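Local atomic coordinates of Non-reducing end alpha-L-arabinofuranosidase BoGH43B (Bacteroides ovatus, PDB entry 5JOZ), a protein that removes terminal non-reducing alpha-L-arabinofuranosyl residues from xyloglucan side chains, converting 'S' units to 'X' units during xyloglucan degradation. Residues A[257-260]-A[264-267]; A[6-11]-A[231-236]; A[28-33]-A[268-273]; A[445-450]-A[479-484]; A[38-43]-A[362-367]. One frame throughout, in Å; residues are numbered along the deposited sequence.

The five contacts run from the five-bladed beta-propeller of the family 43 domain to the concanavalin A-like beta-sandwich packed against it. Contacts 2 and 3, about 11 Å apart (all distances here between centres), both reach the last propeller sheet, contact 2 through strand 234-243 and contact 3 through strand 269-277; contact 1 lies in the loop just before the latter, about 10 Å from contact 2. Contact 3 shares the first propeller sheet with contact 5, about 9 Å away. Contact 4 sits inside the sandwich, about 22 Å from contacts 2 and 3. Along the chain, contacts 2, 3 and 5 interleave, so the start of the chain is tied to later parts, and contact 5 carries the link across to the sandwich.

Contact 1 of 5, residues A[257-260]-A[264-267]; sequences RPVN and QHLG
A chi1 of -170° sets CG2 of Val259 opposite the carbonyl carbon and brings it to the edge of the His265 imidazole; the ring comes to meet it because chi1 of His265, at 64°, sets CG between N and the carbonyl carbon. CG2 of Val259 lies 4.1 Å from CE1 of His265, near the ring plane. At the other end of the contact, the Arg257 chain bends at chi2 and chi3 and brings NH1 within 4.0 Å of Leu266 CD1, the methyl lying oblique to the guanidinium plane. NH1 is committed elsewhere, to a salt bridge with Glu269. No direct hydrogen bond spans the two segments; two waters do that work. One accepts from Arg257 N at 3.0 Å and donates to Gly267 O at 2.8 Å. The other donates to Arg257 O at 3.0 Å and accepts from Leu266 N at 3.3 Å. Segment 264-267 is braced from within as well: Gly267 N donates to Gln264 OE1 at 2.8 Å, in the carbonyl plane, though the bond is bent to 137° at the hydrogen. Both segments belong to the loop joining strands 249-256 and 269-277 in the last propeller sheet. Residues 264 and 265 of this loop meet the C-terminal domain, where Gln264 N binds Glu471 in helix 470-473 and His265 pairs through its backbone with Val479, just ahead of strand 480-486.

Contact 2 of 5, residues A[6-11]-A[231-236]; sequences RNPIIT and HPFQAI
A cis peptide joins Asn7 to Pro8, bending the N-terminal chain so that Asn7 and Pro8 pass beside Phe233, with the CA atoms of Pro8 and Phe233 9.0 Å apart. This is the last sheet of the beta-propeller: segment 231-236 leads into its outermost strand 234-243, while segment 6-11 runs alongside strand 269-277 and forms a classic beta bulge, Ile9 and Ile10 both facing Thr270. Phe233 carries the contact. Its CG stands anti to the carbonyl carbon (chi1 -47°), aiming the far end of the ring at the bent chain. There Phe233 CE2 lies 3.6 Å from Asn7 CB, and CZ lies 3.6 Å from Asn7 O, the oxygen coming obliquely to the ring. Pro8 adds a looser apolar touch, its CD 4.5 Å from Phe233 CE1. Phe271 meets the same ring edge-to-face, and Asn7 and Pro8 touch Phe271 as well, so the three parts form one cluster. The amide of Asn7 is turned to other work: ND2 donates to the backbone oxygens of Leu272 and Gln292, pinning the bend to its surroundings. On the other segment, a local bond steadies the start of the phenylalanine: Phe233 N donates to His231 ND1 over 3.2 Å at 154°, reaching the imidazole nitrogen from 26° out of the ring plane.

Contact 3 of 5, residues A[28-33]-A[268-273]; sequences LVTSTF and RETFLA
Thr270 OG1 is held by a hydrogen bond to the backbone oxygen of Asn14, and the methyl of Thr30 rests against that hydroxyl oxygen, CG2 of Thr30 to OG1 of Thr270 being 3.8 Å. Asn14 also binds Thr30 through its side-chain oxygen, so one asparagine fixes both threonines. The place is the closure of the five-bladed propeller, where strand 25-29 of the first sheet and strand 269-277 of the last approach each other from adjacent blades. The touching parts run nearly antiparallel, 167° apart, but the CA atoms of Thr30 and Thr270 are 8.4 Å from each other, and side chains rather than backbone hydrogen bonds make the junction. For Thr30, chi1 of 53° sets OG1 between N and the carbonyl carbon, where it reaches Asn14, and turns CG2 across to Thr270. At the inner end Arg268, its chain bent at chi3, crosses Phe33 at about a right angle. Arg268 NH2 comes within 3.6 Å of Phe33 CZ and 3.7 Å of Phe33 CE2; CZ lies at the guanidinium edge, the two planes are 47° apart, and the approach to the ring itself is oblique. NH2 is hydrogen-bonded to Phe476 O of the C-terminal domain. Ser31 OG binds Asp16, the inferred proton acceptor, and Arg268 NH1 makes a long, weak ion pair with it, which places this inner end beside the probable catalytic centre. At the outer end, apolar packing finishes the seam: Leu28 CD1 stands 4.3 Å from Thr270 CG2.

Contact 4 of 5, residues A[445-450]-A[479-484]; sequences TTYTFE and VFIGMY
Tyr447 and Val479 point at each other from opposite directions across the beta-sandwich, and the phenol oxygen sits against the fork of the valine. Tyr447 OH is 3.6 Å from CG1 and 3.6 Å from CG2 of Val479, with CB a little farther at 3.9 Å, so the oxygen is seated between both methyls instead of on one. On the valine, CG1 anti to the backbone N (chi1 169°) leaves CG2 beside that N, and the two branches open toward the tyrosine. Ile481, two residues on, comes to the same ring farther down: its CD1 lies 4.5 Å from Tyr447 CE1, approaching obliquely. The CA atoms of Tyr447 and Ile481 are 11.2 Å apart, a spacing of facing layers rather than of paired strands. Strand 446-453 belongs to one antiparallel sheet of the concanavalin A-like domain and strand 480-486 to the other, so the tyrosine bridges the interior between them, with Val391 and Tyr399 of the second sheet also packing on it. The polar partner of the phenol lies outside these strands: Tyr447 OH hydrogen-bonds to Gln365 OE1, an amide oxygen, so the phenol is the donor. That bond meets the polar need of a buried hydroxyl and fixes the direction of its O-H, while Val479 packs its methyls on the hydroxyl and Ile481 packs on the ring carbon CE1, neither side chain offering it a polar partner.

Contact 5 of 5, residues A[38-43]-A[362-367]; sequences GLPVYH and GRRQAA
Arg364 reaches out from the C-terminal domain with its guanidinium against the ring of Pro40: NH2 lies 3.8 Å from Pro40 CG and 4.1 Å from CD. The two side chains come from opposite directions, and the proline meets the flat group obliquely. Tyr42 joins from the same strand, two residues on. Its hydroxyl stands over one face of the guanidinium, Tyr42 OH to Arg364 NE being 4.3 Å, a packing distance. The shape of the arginine brings the guanidinium across: after CG turns anti to the carbonyl carbon (chi1 -67°), the chain runs extended from CG to NE, spanning much of the gap between backbones whose nearest CA atoms, those of Pro40 and Arg364, are 12.0 Å apart. The polar ends are secured by the loop ahead of strand 18-22. Arg364 NE donates to Met13 O, and Tyr42 OH is hydrogen-bonded to Asn14 OD1, so neighbouring residues of that loop hold the two groups that face each other here. Past the strand end, the chain is folded onto itself where Gln365 NE2 donates to Ala367 O at 2.9 Å and 155°. The contact lies between the propeller and the sandwich, with the side chain of Pro40 about 10 Å from that of Asp16, the inferred proton acceptor. On the propeller side, strand 40-44 is an inner strand of the first sheet, between antiparallel neighbours 25-29 and 51-55; on the sandwich side, strand 359-364 pairs antiparallel with strand 480-486.

Contact 1 of 5, residues A[257-260]-A[264-267]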
# COMPACT_ATOMS: atom_id res chain seq x y z
N ARG A 257 11.55 -7.27 -0.76
CA ARG A 257 12.26 -8.20 -1.65
C ARG A 257 13.33 -7.38 -2.34
O ARG A 257 13.04 -6.75 -3.35
CB ARG A 257 11.33 -8.75 -2.73
CG ARG A 257 10.32 -9.79 -2.27
CD ARG A 257 9.04 -9.67 -3.10
NE ARG A 257 8.93 -10.59 -4.21
CZ ARG A 257 8.06 -10.48 -5.22
NH1 ARG A 257 7.20 -9.47 -5.31
NH2 ARG A 257 8.07 -11.41 -6.17
N PRO A 258 14.56 -7.36 -1.78
CA PRO A 258 15.58 -6.50 -2.41
C PRO A 258 16.12 -7.06 -3.74
O PRO A 258 16.07 -8.26 -3.97
CB PRO A 258 16.71 -6.45 -1.36
CG PRO A 258 16.19 -7.13 -0.13
CD PRO A 258 15.09 -8.05 -0.59
N VAL A 259 16.61 -6.17 -4.59
CA VAL A 259 17.29 -6.55 -5.83
C VAL A 259 18.79 -6.69 -5.51
O VAL A 259 19.38 -5.78 -4.94
CB VAL A 259 17.11 -5.48 -6.95
CG1 VAL A 259 17.62 -6.02 -8.28
CG2 VAL A 259 15.65 -5.04 -7.08
N ASN A 260 19.38 -7.84 -5.85
CA ASN A 260 20.78 -8.16 -5.50
C ASN A 260 21.13 -7.86 -4.02
O ASN A 260 22.25 -7.43 -3.70
CB ASN A 260 21.77 -7.43 -6.44
CG ASN A 260 21.56 -7.76 -7.91
OD1 ASN A 260 21.18 -8.87 -8.28
ND2 ASN A 260 21.82 -6.77 -8.76
N GLN A 264 15.18 -1.81 -2.83
CA GLN A 264 13.80 -2.24 -3.09
C GLN A 264 12.98 -1.07 -3.62
O GLN A 264 13.02 0.04 -3.08
CB GLN A 264 13.16 -2.90 -1.83
CG GLN A 264 12.77 -1.97 -0.68
CD GLN A 264 11.38 -1.38 -0.81
OE1 GLN A 264 10.67 -1.64 -1.77
NE2 GLN A 264 10.98 -0.58 0.18
N HIS A 265 12.22 -1.34 -4.68
CA HIS A 265 11.38 -0.31 -5.32
C HIS A 265 9.89 -0.64 -5.38
O HIS A 265 9.09 0.27 -5.53
CB HIS A 265 11.91 0.05 -6.71
CG HIS A 265 11.88 -1.07 -7.70
ND1 HIS A 265 12.77 -2.13 -7.67
CD2 HIS A 265 11.11 -1.27 -8.80
CE1 HIS A 265 12.52 -2.95 -8.67
NE2 HIS A 265 11.52 -2.45 -9.38
N LEU A 266 9.51 -1.92 -5.26
CA LEU A 266 8.10 -2.29 -5.25
C LEU A 266 7.38 -1.89 -3.96
O LEU A 266 6.16 -1.85 -3.94
CB LEU A 266 7.93 -3.79 -5.47
CG LEU A 266 8.57 -4.45 -6.70
CD1 LEU A 266 8.06 -5.88 -6.83
CD2 LEU A 266 8.31 -3.67 -7.98
N GLY A 267 8.13 -1.62 -2.89
CA GLY A 267 7.55 -1.22 -1.61
C GLY A 267 7.54 -2.38 -0.63
O GLY A 267 8.05 -3.48 -0.92
O HOH W 1 9.68 -5.39 -2.10
O HOH W 2 11.19 -4.45 -4.08

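Contact 2 of 5, residues A[6-11]-A[231-236]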
# COMPACT_ATOMS: atom_id res chain seq x y z
N ARG A 6 3.69 -19.85 -2.27
CA ARG A 6 4.90 -19.03 -2.34
C ARG A 6 4.57 -17.67 -1.75
O ARG A 6 3.53 -17.09 -2.08
CB ARG A 6 5.38 -18.87 -3.79
N ASN A 7 5.45 -17.18 -0.88
CA ASN A 7 5.43 -15.79 -0.43
C ASN A 7 6.08 -14.89 -1.50
O ASN A 7 6.93 -15.36 -2.27
CB ASN A 7 6.19 -15.62 0.90
CG ASN A 7 5.29 -15.74 2.14
OD1 ASN A 7 4.19 -15.18 2.19
ND2 ASN A 7 5.77 -16.46 3.15
N PRO A 8 5.72 -13.61 -1.57
CA PRO A 8 4.70 -12.98 -0.71
C PRO A 8 3.29 -13.27 -1.18
O PRO A 8 3.09 -13.61 -2.34
CB PRO A 8 4.97 -11.48 -0.84
CG PRO A 8 6.18 -11.34 -1.72
CD PRO A 8 6.37 -12.63 -2.45
N ILE A 9 2.31 -13.10 -0.28
CA ILE A 9 0.90 -13.36 -0.61
C ILE A 9 0.20 -12.17 -1.29
O ILE A 9 -0.71 -12.36 -2.09
CB ILE A 9 0.09 -13.87 0.61
CG1 ILE A 9 0.26 -12.97 1.83
CG2 ILE A 9 0.51 -15.30 0.96
CD1 ILE A 9 -0.94 -12.98 2.73
N ILE A 10 0.64 -10.95 -1.00
CA ILE A 10 0.14 -9.77 -1.70
C ILE A 10 1.34 -8.90 -2.05
O ILE A 10 2.06 -8.45 -1.16
CB ILE A 10 -0.90 -8.97 -0.88
CG1 ILE A 10 -1.84 -9.90 -0.10
CG2 ILE A 10 -1.69 -8.06 -1.82
CD1 ILE A 10 -2.86 -9.20 0.77
N THR A 11 1.51 -8.65 -3.34
CA THR A 11 2.70 -7.98 -3.88
C THR A 11 2.43 -6.53 -4.19
O THR A 11 1.28 -6.11 -4.15
CB THR A 11 3.19 -8.68 -5.16
OG1 THR A 11 2.12 -8.74 -6.10
CG2 THR A 11 3.63 -10.09 -4.86
N HIS A 231 19.06 -14.28 2.75
CA HIS A 231 17.65 -14.55 2.43
C HIS A 231 17.04 -13.53 1.46
O HIS A 231 17.31 -12.33 1.59
CB HIS A 231 16.79 -14.64 3.71
CG HIS A 231 15.58 -15.50 3.54
ND1 HIS A 231 14.36 -15.00 3.13
CD2 HIS A 231 15.41 -16.84 3.66
CE1 HIS A 231 13.49 -15.98 3.02
NE2 HIS A 231 14.09 -17.11 3.34
N PRO A 232 16.24 -13.99 0.47
CA PRO A 232 15.63 -13.05 -0.50
C PRO A 232 14.59 -12.07 0.09
O PRO A 232 14.34 -11.03 -0.51
CB PRO A 232 14.95 -13.99 -1.53
CG PRO A 232 14.72 -15.26 -0.79
CD PRO A 232 15.90 -15.39 0.14
N PHE A 233 13.97 -12.43 1.21
CA PHE A 233 13.14 -11.51 2.02
C PHE A 233 13.87 -10.88 3.21
O PHE A 233 14.54 -11.58 3.96
CB PHE A 233 11.92 -12.23 2.60
CG PHE A 233 11.17 -13.07 1.62
CD1 PHE A 233 11.08 -12.73 0.25
CD2 PHE A 233 10.48 -14.18 2.07
CE1 PHE A 233 10.35 -13.51 -0.63
CE2 PHE A 233 9.74 -14.96 1.19
CZ PHE A 233 9.69 -14.63 -0.16
N GLN A 234 13.68 -9.58 3.39
CA GLN A 234 14.38 -8.80 4.42
C GLN A 234 13.40 -7.80 5.07
O GLN A 234 12.25 -7.65 4.62
CB GLN A 234 15.59 -8.11 3.77
CG GLN A 234 16.87 -8.07 4.61
CD GLN A 234 17.45 -9.44 4.99
OE1 GLN A 234 17.54 -10.36 4.17
NE2 GLN A 234 17.87 -9.56 6.24
N ALA A 235 13.84 -7.14 6.14
CA ALA A 235 13.02 -6.18 6.92
C ALA A 235 11.63 -6.71 7.27
O ALA A 235 10.63 -5.99 7.18
CB ALA A 235 12.92 -4.84 6.20
N ILE A 236 11.59 -7.97 7.69
CA ILE A 236 10.36 -8.65 8.06
C ILE A 236 9.92 -8.12 9.44
O ILE A 236 10.72 -8.00 10.36
CB ILE A 236 10.57 -10.18 8.05
CG1 ILE A 236 10.63 -10.70 6.60
CG2 ILE A 236 9.49 -10.91 8.84
CD1 ILE A 236 9.29 -10.79 5.89

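Contact 3 of 5, residues A[28-33]-A[268-273]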
# COMPACT_ATOMS: atom_id res chain seq x y z
N LEU A 28 -8.32 -8.21 5.13
CA LEU A 28 -7.01 -7.63 5.37
C LEU A 28 -6.89 -6.24 4.79
O LEU A 28 -7.39 -5.98 3.70
CB LEU A 28 -5.95 -8.56 4.78
CG LEU A 28 -4.47 -8.29 5.03
CD1 LEU A 28 -3.72 -9.62 4.95
CD2 LEU A 28 -3.89 -7.30 4.04
N VAL A 29 -6.21 -5.37 5.53
CA VAL A 29 -5.95 -4.00 5.10
C VAL A 29 -4.48 -3.70 5.14
O VAL A 29 -3.76 -4.26 5.94
CB VAL A 29 -6.65 -2.94 5.99
CG1 VAL A 29 -8.12 -2.85 5.63
CG2 VAL A 29 -6.44 -3.22 7.48
N THR A 30 -4.07 -2.76 4.29
CA THR A 30 -2.70 -2.29 4.23
C THR A 30 -2.70 -0.77 4.15
O THR A 30 -3.67 -0.18 3.70
CB THR A 30 -1.99 -2.88 2.98
OG1 THR A 30 -2.76 -2.62 1.80
CG2 THR A 30 -1.83 -4.38 3.13
N SER A 31 -1.59 -0.17 4.57
CA SER A 31 -1.43 1.28 4.58
C SER A 31 -1.19 1.90 3.18
O SER A 31 -0.58 1.29 2.29
CB SER A 31 -0.31 1.69 5.55
OG SER A 31 0.91 1.02 5.29
N THR A 32 -1.68 3.12 3.00
CA THR A 32 -1.71 3.80 1.70
C THR A 32 -1.05 5.18 1.63
O THR A 32 -0.75 5.65 0.54
CB THR A 32 -3.17 3.94 1.23
OG1 THR A 32 -4.02 4.26 2.35
CG2 THR A 32 -3.65 2.65 0.67
N PHE A 33 -0.82 5.84 2.76
CA PHE A 33 -0.11 7.12 2.79
C PHE A 33 -0.87 8.18 1.96
O PHE A 33 -2.07 8.39 2.21
CB PHE A 33 1.36 6.88 2.43
CG PHE A 33 2.03 5.95 3.39
CD1 PHE A 33 2.51 6.42 4.61
CD2 PHE A 33 2.07 4.59 3.16
CE1 PHE A 33 3.07 5.56 5.54
CE2 PHE A 33 2.63 3.72 4.09
CZ PHE A 33 3.13 4.21 5.28
N ARG A 268 6.99 -2.15 0.55
CA ARG A 268 6.86 -3.22 1.52
C ARG A 268 5.59 -4.03 1.15
O ARG A 268 4.52 -3.47 0.91
CB ARG A 268 6.86 -2.67 2.95
CG ARG A 268 8.17 -1.94 3.32
CD ARG A 268 8.03 -1.09 4.59
NE ARG A 268 7.07 0.02 4.41
CZ ARG A 268 6.36 0.61 5.38
NH1 ARG A 268 6.48 0.24 6.66
NH2 ARG A 268 5.52 1.59 5.07
N GLU A 269 5.76 -5.34 1.05
CA GLU A 269 4.73 -6.27 0.62
C GLU A 269 4.27 -7.11 1.82
O GLU A 269 4.86 -7.03 2.90
CB GLU A 269 5.31 -7.13 -0.50
CG GLU A 269 5.69 -6.29 -1.71
CD GLU A 269 6.48 -7.02 -2.77
OE1 GLU A 269 7.68 -7.28 -2.55
OE2 GLU A 269 5.91 -7.29 -3.86
N THR A 270 3.22 -7.91 1.62
CA THR A 270 2.59 -8.67 2.68
C THR A 270 2.92 -10.15 2.56
O THR A 270 2.79 -10.75 1.51
CB THR A 270 1.06 -8.48 2.64
OG1 THR A 270 0.76 -7.12 2.95
CG2 THR A 270 0.36 -9.37 3.66
N PHE A 271 3.29 -10.74 3.70
CA PHE A 271 3.77 -12.11 3.80
C PHE A 271 2.89 -12.90 4.76
O PHE A 271 2.13 -12.32 5.55
CB PHE A 271 5.22 -12.11 4.30
CG PHE A 271 6.20 -11.49 3.34
CD1 PHE A 271 6.30 -10.11 3.22
CD2 PHE A 271 7.02 -12.29 2.54
CE1 PHE A 271 7.20 -9.54 2.33
CE2 PHE A 271 7.91 -11.73 1.65
CZ PHE A 271 8.01 -10.35 1.54
N LEU A 272 3.01 -14.22 4.68
CA LEU A 272 2.23 -15.16 5.49
C LEU A 272 3.17 -16.19 6.09
O LEU A 272 3.99 -16.77 5.37
CB LEU A 272 1.19 -15.87 4.61
CG LEU A 272 0.22 -16.85 5.28
CD1 LEU A 272 -0.64 -16.13 6.32
CD2 LEU A 272 -0.67 -17.47 4.21
N ALA A 273 3.07 -16.42 7.40
CA ALA A 273 3.89 -17.45 8.05
C ALA A 273 3.12 -18.20 9.14
O ALA A 273 2.33 -17.59 9.86
CB ALA A 273 5.16 -16.84 8.60

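Contact 4 of 5, residues A[445-450]-A[479-484]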
# COMPACT_ATOMS: atom_id res chain seq x y z
N THR A 445 16.06 -4.63 -12.54
CA THR A 445 17.00 -3.51 -12.60
C THR A 445 16.56 -2.34 -13.50
O THR A 445 16.92 -1.20 -13.22
CB THR A 445 18.38 -4.00 -13.12
OG1 THR A 445 18.22 -4.59 -14.41
CG2 THR A 445 18.99 -5.04 -12.16
N THR A 446 15.83 -2.62 -14.57
CA THR A 446 15.63 -1.62 -15.64
C THR A 446 14.19 -1.48 -16.10
O THR A 446 13.48 -2.48 -16.27
CB THR A 446 16.52 -1.91 -16.87
OG1 THR A 446 16.19 -3.20 -17.40
CG2 THR A 446 18.00 -1.89 -16.50
N TYR A 447 13.78 -0.23 -16.28
CA TYR A 447 12.56 0.10 -17.00
C TYR A 447 13.00 0.48 -18.39
O TYR A 447 13.97 1.22 -18.53
CB TYR A 447 11.89 1.32 -16.38
CG TYR A 447 11.35 1.12 -15.01
CD1 TYR A 447 10.19 0.37 -14.80
CD2 TYR A 447 11.95 1.71 -13.90
CE1 TYR A 447 9.65 0.21 -13.54
CE2 TYR A 447 11.42 1.55 -12.63
CZ TYR A 447 10.28 0.79 -12.46
OH TYR A 447 9.75 0.62 -11.20
N THR A 448 12.28 -0.03 -19.39
CA THR A 448 12.49 0.35 -20.78
C THR A 448 11.19 0.96 -21.31
O THR A 448 10.11 0.43 -21.06
CB THR A 448 12.93 -0.85 -21.63
OG1 THR A 448 14.10 -1.43 -21.04
CG2 THR A 448 13.27 -0.43 -23.08
N PHE A 449 11.33 2.08 -22.03
CA PHE A 449 10.21 2.92 -22.48
C PHE A 449 10.11 2.89 -24.02
O PHE A 449 11.09 3.18 -24.70
CB PHE A 449 10.43 4.35 -22.01
CG PHE A 449 10.55 4.49 -20.53
CD1 PHE A 449 11.79 4.39 -19.90
CD2 PHE A 449 9.41 4.70 -19.74
CE1 PHE A 449 11.89 4.50 -18.52
CE2 PHE A 449 9.51 4.82 -18.36
CZ PHE A 449 10.75 4.72 -17.74
N GLU A 450 8.92 2.55 -24.53
CA GLU A 450 8.68 2.29 -25.96
C GLU A 450 7.41 2.99 -26.46
O GLU A 450 6.48 3.21 -25.69
CB GLU A 450 8.56 0.78 -26.23
CG GLU A 450 9.72 -0.08 -25.69
CD GLU A 450 9.47 -0.74 -24.31
OE1 GLU A 450 8.56 -0.33 -23.56
OE2 GLU A 450 10.22 -1.69 -23.97
N VAL A 479 6.69 1.90 -5.96
CA VAL A 479 6.37 2.45 -7.28
C VAL A 479 4.90 2.24 -7.70
O VAL A 479 4.34 1.16 -7.54
CB VAL A 479 7.31 1.85 -8.36
CG1 VAL A 479 6.83 2.18 -9.77
CG2 VAL A 479 8.74 2.35 -8.15
N PHE A 480 4.30 3.29 -8.25
CA PHE A 480 3.04 3.17 -8.98
C PHE A 480 3.31 3.50 -10.43
O PHE A 480 4.10 4.40 -10.73
CB PHE A 480 2.00 4.15 -8.45
CG PHE A 480 1.30 3.68 -7.22
CD1 PHE A 480 1.99 3.54 -6.03
CD2 PHE A 480 -0.06 3.40 -7.24
CE1 PHE A 480 1.34 3.12 -4.87
CE2 PHE A 480 -0.71 2.97 -6.09
CZ PHE A 480 -0.01 2.84 -4.90
N ILE A 481 2.64 2.79 -11.32
CA ILE A 481 2.67 3.09 -12.75
C ILE A 481 1.27 3.58 -13.08
O ILE A 481 0.29 2.94 -12.71
CB ILE A 481 3.10 1.87 -13.58
CG1 ILE A 481 4.52 1.46 -13.12
CG2 ILE A 481 3.07 2.17 -15.07
CD1 ILE A 481 5.22 0.45 -13.98
N GLY A 482 1.18 4.74 -13.75
CA GLY A 482 -0.11 5.36 -13.99
C GLY A 482 -0.22 6.29 -15.18
O GLY A 482 0.77 6.80 -15.70
N MET A 483 -1.47 6.51 -15.58
CA MET A 483 -1.84 7.48 -16.61
C MET A 483 -1.74 8.88 -16.00
O MET A 483 -2.01 9.06 -14.81
CB MET A 483 -3.26 7.22 -17.12
CG MET A 483 -3.40 5.85 -17.77
SD MET A 483 -5.09 5.29 -18.00
CE MET A 483 -5.55 4.91 -16.31
N TYR A 484 -1.36 9.85 -16.82
CA TYR A 484 -1.04 11.19 -16.33
C TYR A 484 -1.31 12.24 -17.40
O TYR A 484 -1.06 12.00 -18.58
CB TYR A 484 0.43 11.23 -15.92
CG TYR A 484 0.91 12.56 -15.39
CD1 TYR A 484 0.42 13.06 -14.19
CD2 TYR A 484 1.88 13.30 -16.08
CE1 TYR A 484 0.88 14.27 -13.68
CE2 TYR A 484 2.35 14.52 -15.58
CZ TYR A 484 1.84 14.99 -14.38
OH TYR A 484 2.26 16.19 -13.85

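Contact 5 of 5, residues A[38-43]-A[362-367]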
# COMPACT_ATOMS: atom_id res chain seq x y z
N GLY A 38 -8.03 5.12 0.25
CA GLY A 38 -7.09 4.71 1.29
C GLY A 38 -7.50 3.40 1.89
O GLY A 38 -8.69 3.05 1.86
N LEU A 39 -6.52 2.67 2.42
CA LEU A 39 -6.73 1.42 3.15
C LEU A 39 -7.54 0.38 2.39
O LEU A 39 -8.70 0.13 2.72
CB LEU A 39 -7.38 1.73 4.51
CG LEU A 39 -6.73 2.87 5.30
CD1 LEU A 39 -7.37 3.05 6.68
CD2 LEU A 39 -5.23 2.65 5.39
N PRO A 40 -6.94 -0.23 1.35
CA PRO A 40 -7.66 -1.26 0.62
C PRO A 40 -8.01 -2.45 1.50
O PRO A 40 -7.24 -2.82 2.39
CB PRO A 40 -6.68 -1.65 -0.49
CG PRO A 40 -5.35 -1.30 0.05
CD PRO A 40 -5.60 -0.02 0.79
N VAL A 41 -9.19 -3.02 1.25
CA VAL A 41 -9.68 -4.19 1.95
C VAL A 41 -9.62 -5.38 1.00
O VAL A 41 -10.36 -5.41 0.02
CB VAL A 41 -11.16 -4.03 2.36
CG1 VAL A 41 -11.67 -5.30 3.04
CG2 VAL A 41 -11.35 -2.82 3.26
N TYR A 42 -8.76 -6.35 1.31
CA TYR A 42 -8.66 -7.60 0.56
C TYR A 42 -9.46 -8.71 1.26
O TYR A 42 -9.60 -8.69 2.48
CB TYR A 42 -7.20 -8.02 0.41
CG TYR A 42 -6.30 -6.99 -0.25
CD1 TYR A 42 -6.14 -6.94 -1.65
CD2 TYR A 42 -5.60 -6.06 0.52
CE1 TYR A 42 -5.30 -6.01 -2.24
CE2 TYR A 42 -4.76 -5.12 -0.06
CZ TYR A 42 -4.61 -5.09 -1.45
OH TYR A 42 -3.78 -4.13 -2.01
N HIS A 43 -9.95 -9.68 0.49
CA HIS A 43 -10.78 -10.77 0.98
C HIS A 43 -10.14 -12.10 0.56
O HIS A 43 -9.67 -12.23 -0.56
CB HIS A 43 -12.18 -10.64 0.39
CG HIS A 43 -13.12 -11.75 0.75
ND1 HIS A 43 -14.15 -12.13 -0.08
CD2 HIS A 43 -13.19 -12.55 1.83
CE1 HIS A 43 -14.81 -13.13 0.48
NE2 HIS A 43 -14.25 -13.40 1.64
N GLY A 362 -3.19 5.66 -11.27
CA GLY A 362 -2.19 4.61 -11.38
C GLY A 362 -2.46 3.40 -10.53
O GLY A 362 -3.46 3.34 -9.80
N ARG A 363 -1.55 2.45 -10.63
CA ARG A 363 -1.63 1.27 -9.82
C ARG A 363 -0.26 0.78 -9.39
O ARG A 363 0.74 1.04 -10.07
CB ARG A 363 -2.43 0.18 -10.54
CG ARG A 363 -1.70 -0.55 -11.65
CD ARG A 363 -2.39 -1.86 -11.94
NE ARG A 363 -3.48 -1.72 -12.89
CZ ARG A 363 -4.27 -2.71 -13.28
NH1 ARG A 363 -4.12 -3.93 -12.79
NH2 ARG A 363 -5.23 -2.47 -14.16
N ARG A 364 -0.26 0.05 -8.28
CA ARG A 364 0.93 -0.51 -7.69
C ARG A 364 1.69 -1.41 -8.67
O ARG A 364 1.08 -2.26 -9.33
CB ARG A 364 0.55 -1.36 -6.47
CG ARG A 364 -0.01 -0.59 -5.29
CD ARG A 364 -0.88 -1.49 -4.44
NE ARG A 364 -1.45 -0.80 -3.27
CZ ARG A 364 -2.45 0.08 -3.29
NH1 ARG A 364 -3.05 0.45 -4.43
NH2 ARG A 364 -2.86 0.62 -2.13
N GLN A 365 3.00 -1.22 -8.79
CA GLN A 365 3.83 -2.20 -9.50
C GLN A 365 3.94 -3.48 -8.66
O GLN A 365 4.70 -3.55 -7.71
CB GLN A 365 5.20 -1.64 -9.84
CG GLN A 365 5.93 -2.51 -10.86
CD GLN A 365 7.36 -2.08 -11.08
OE1 GLN A 365 7.70 -0.92 -10.89
NE2 GLN A 365 8.21 -3.03 -11.48
N ALA A 366 3.15 -4.47 -9.05
CA ALA A 366 2.98 -5.71 -8.31
C ALA A 366 3.95 -6.82 -8.73
O ALA A 366 3.84 -7.95 -8.22
CB ALA A 366 1.54 -6.19 -8.48
N ALA A 367 4.86 -6.53 -9.66
CA ALA A 367 5.88 -7.50 -10.07
C ALA A 367 7.16 -6.83 -10.54
O ALA A 367 7.15 -5.71 -11.06
CB ALA A 367 5.32 -8.40 -11.16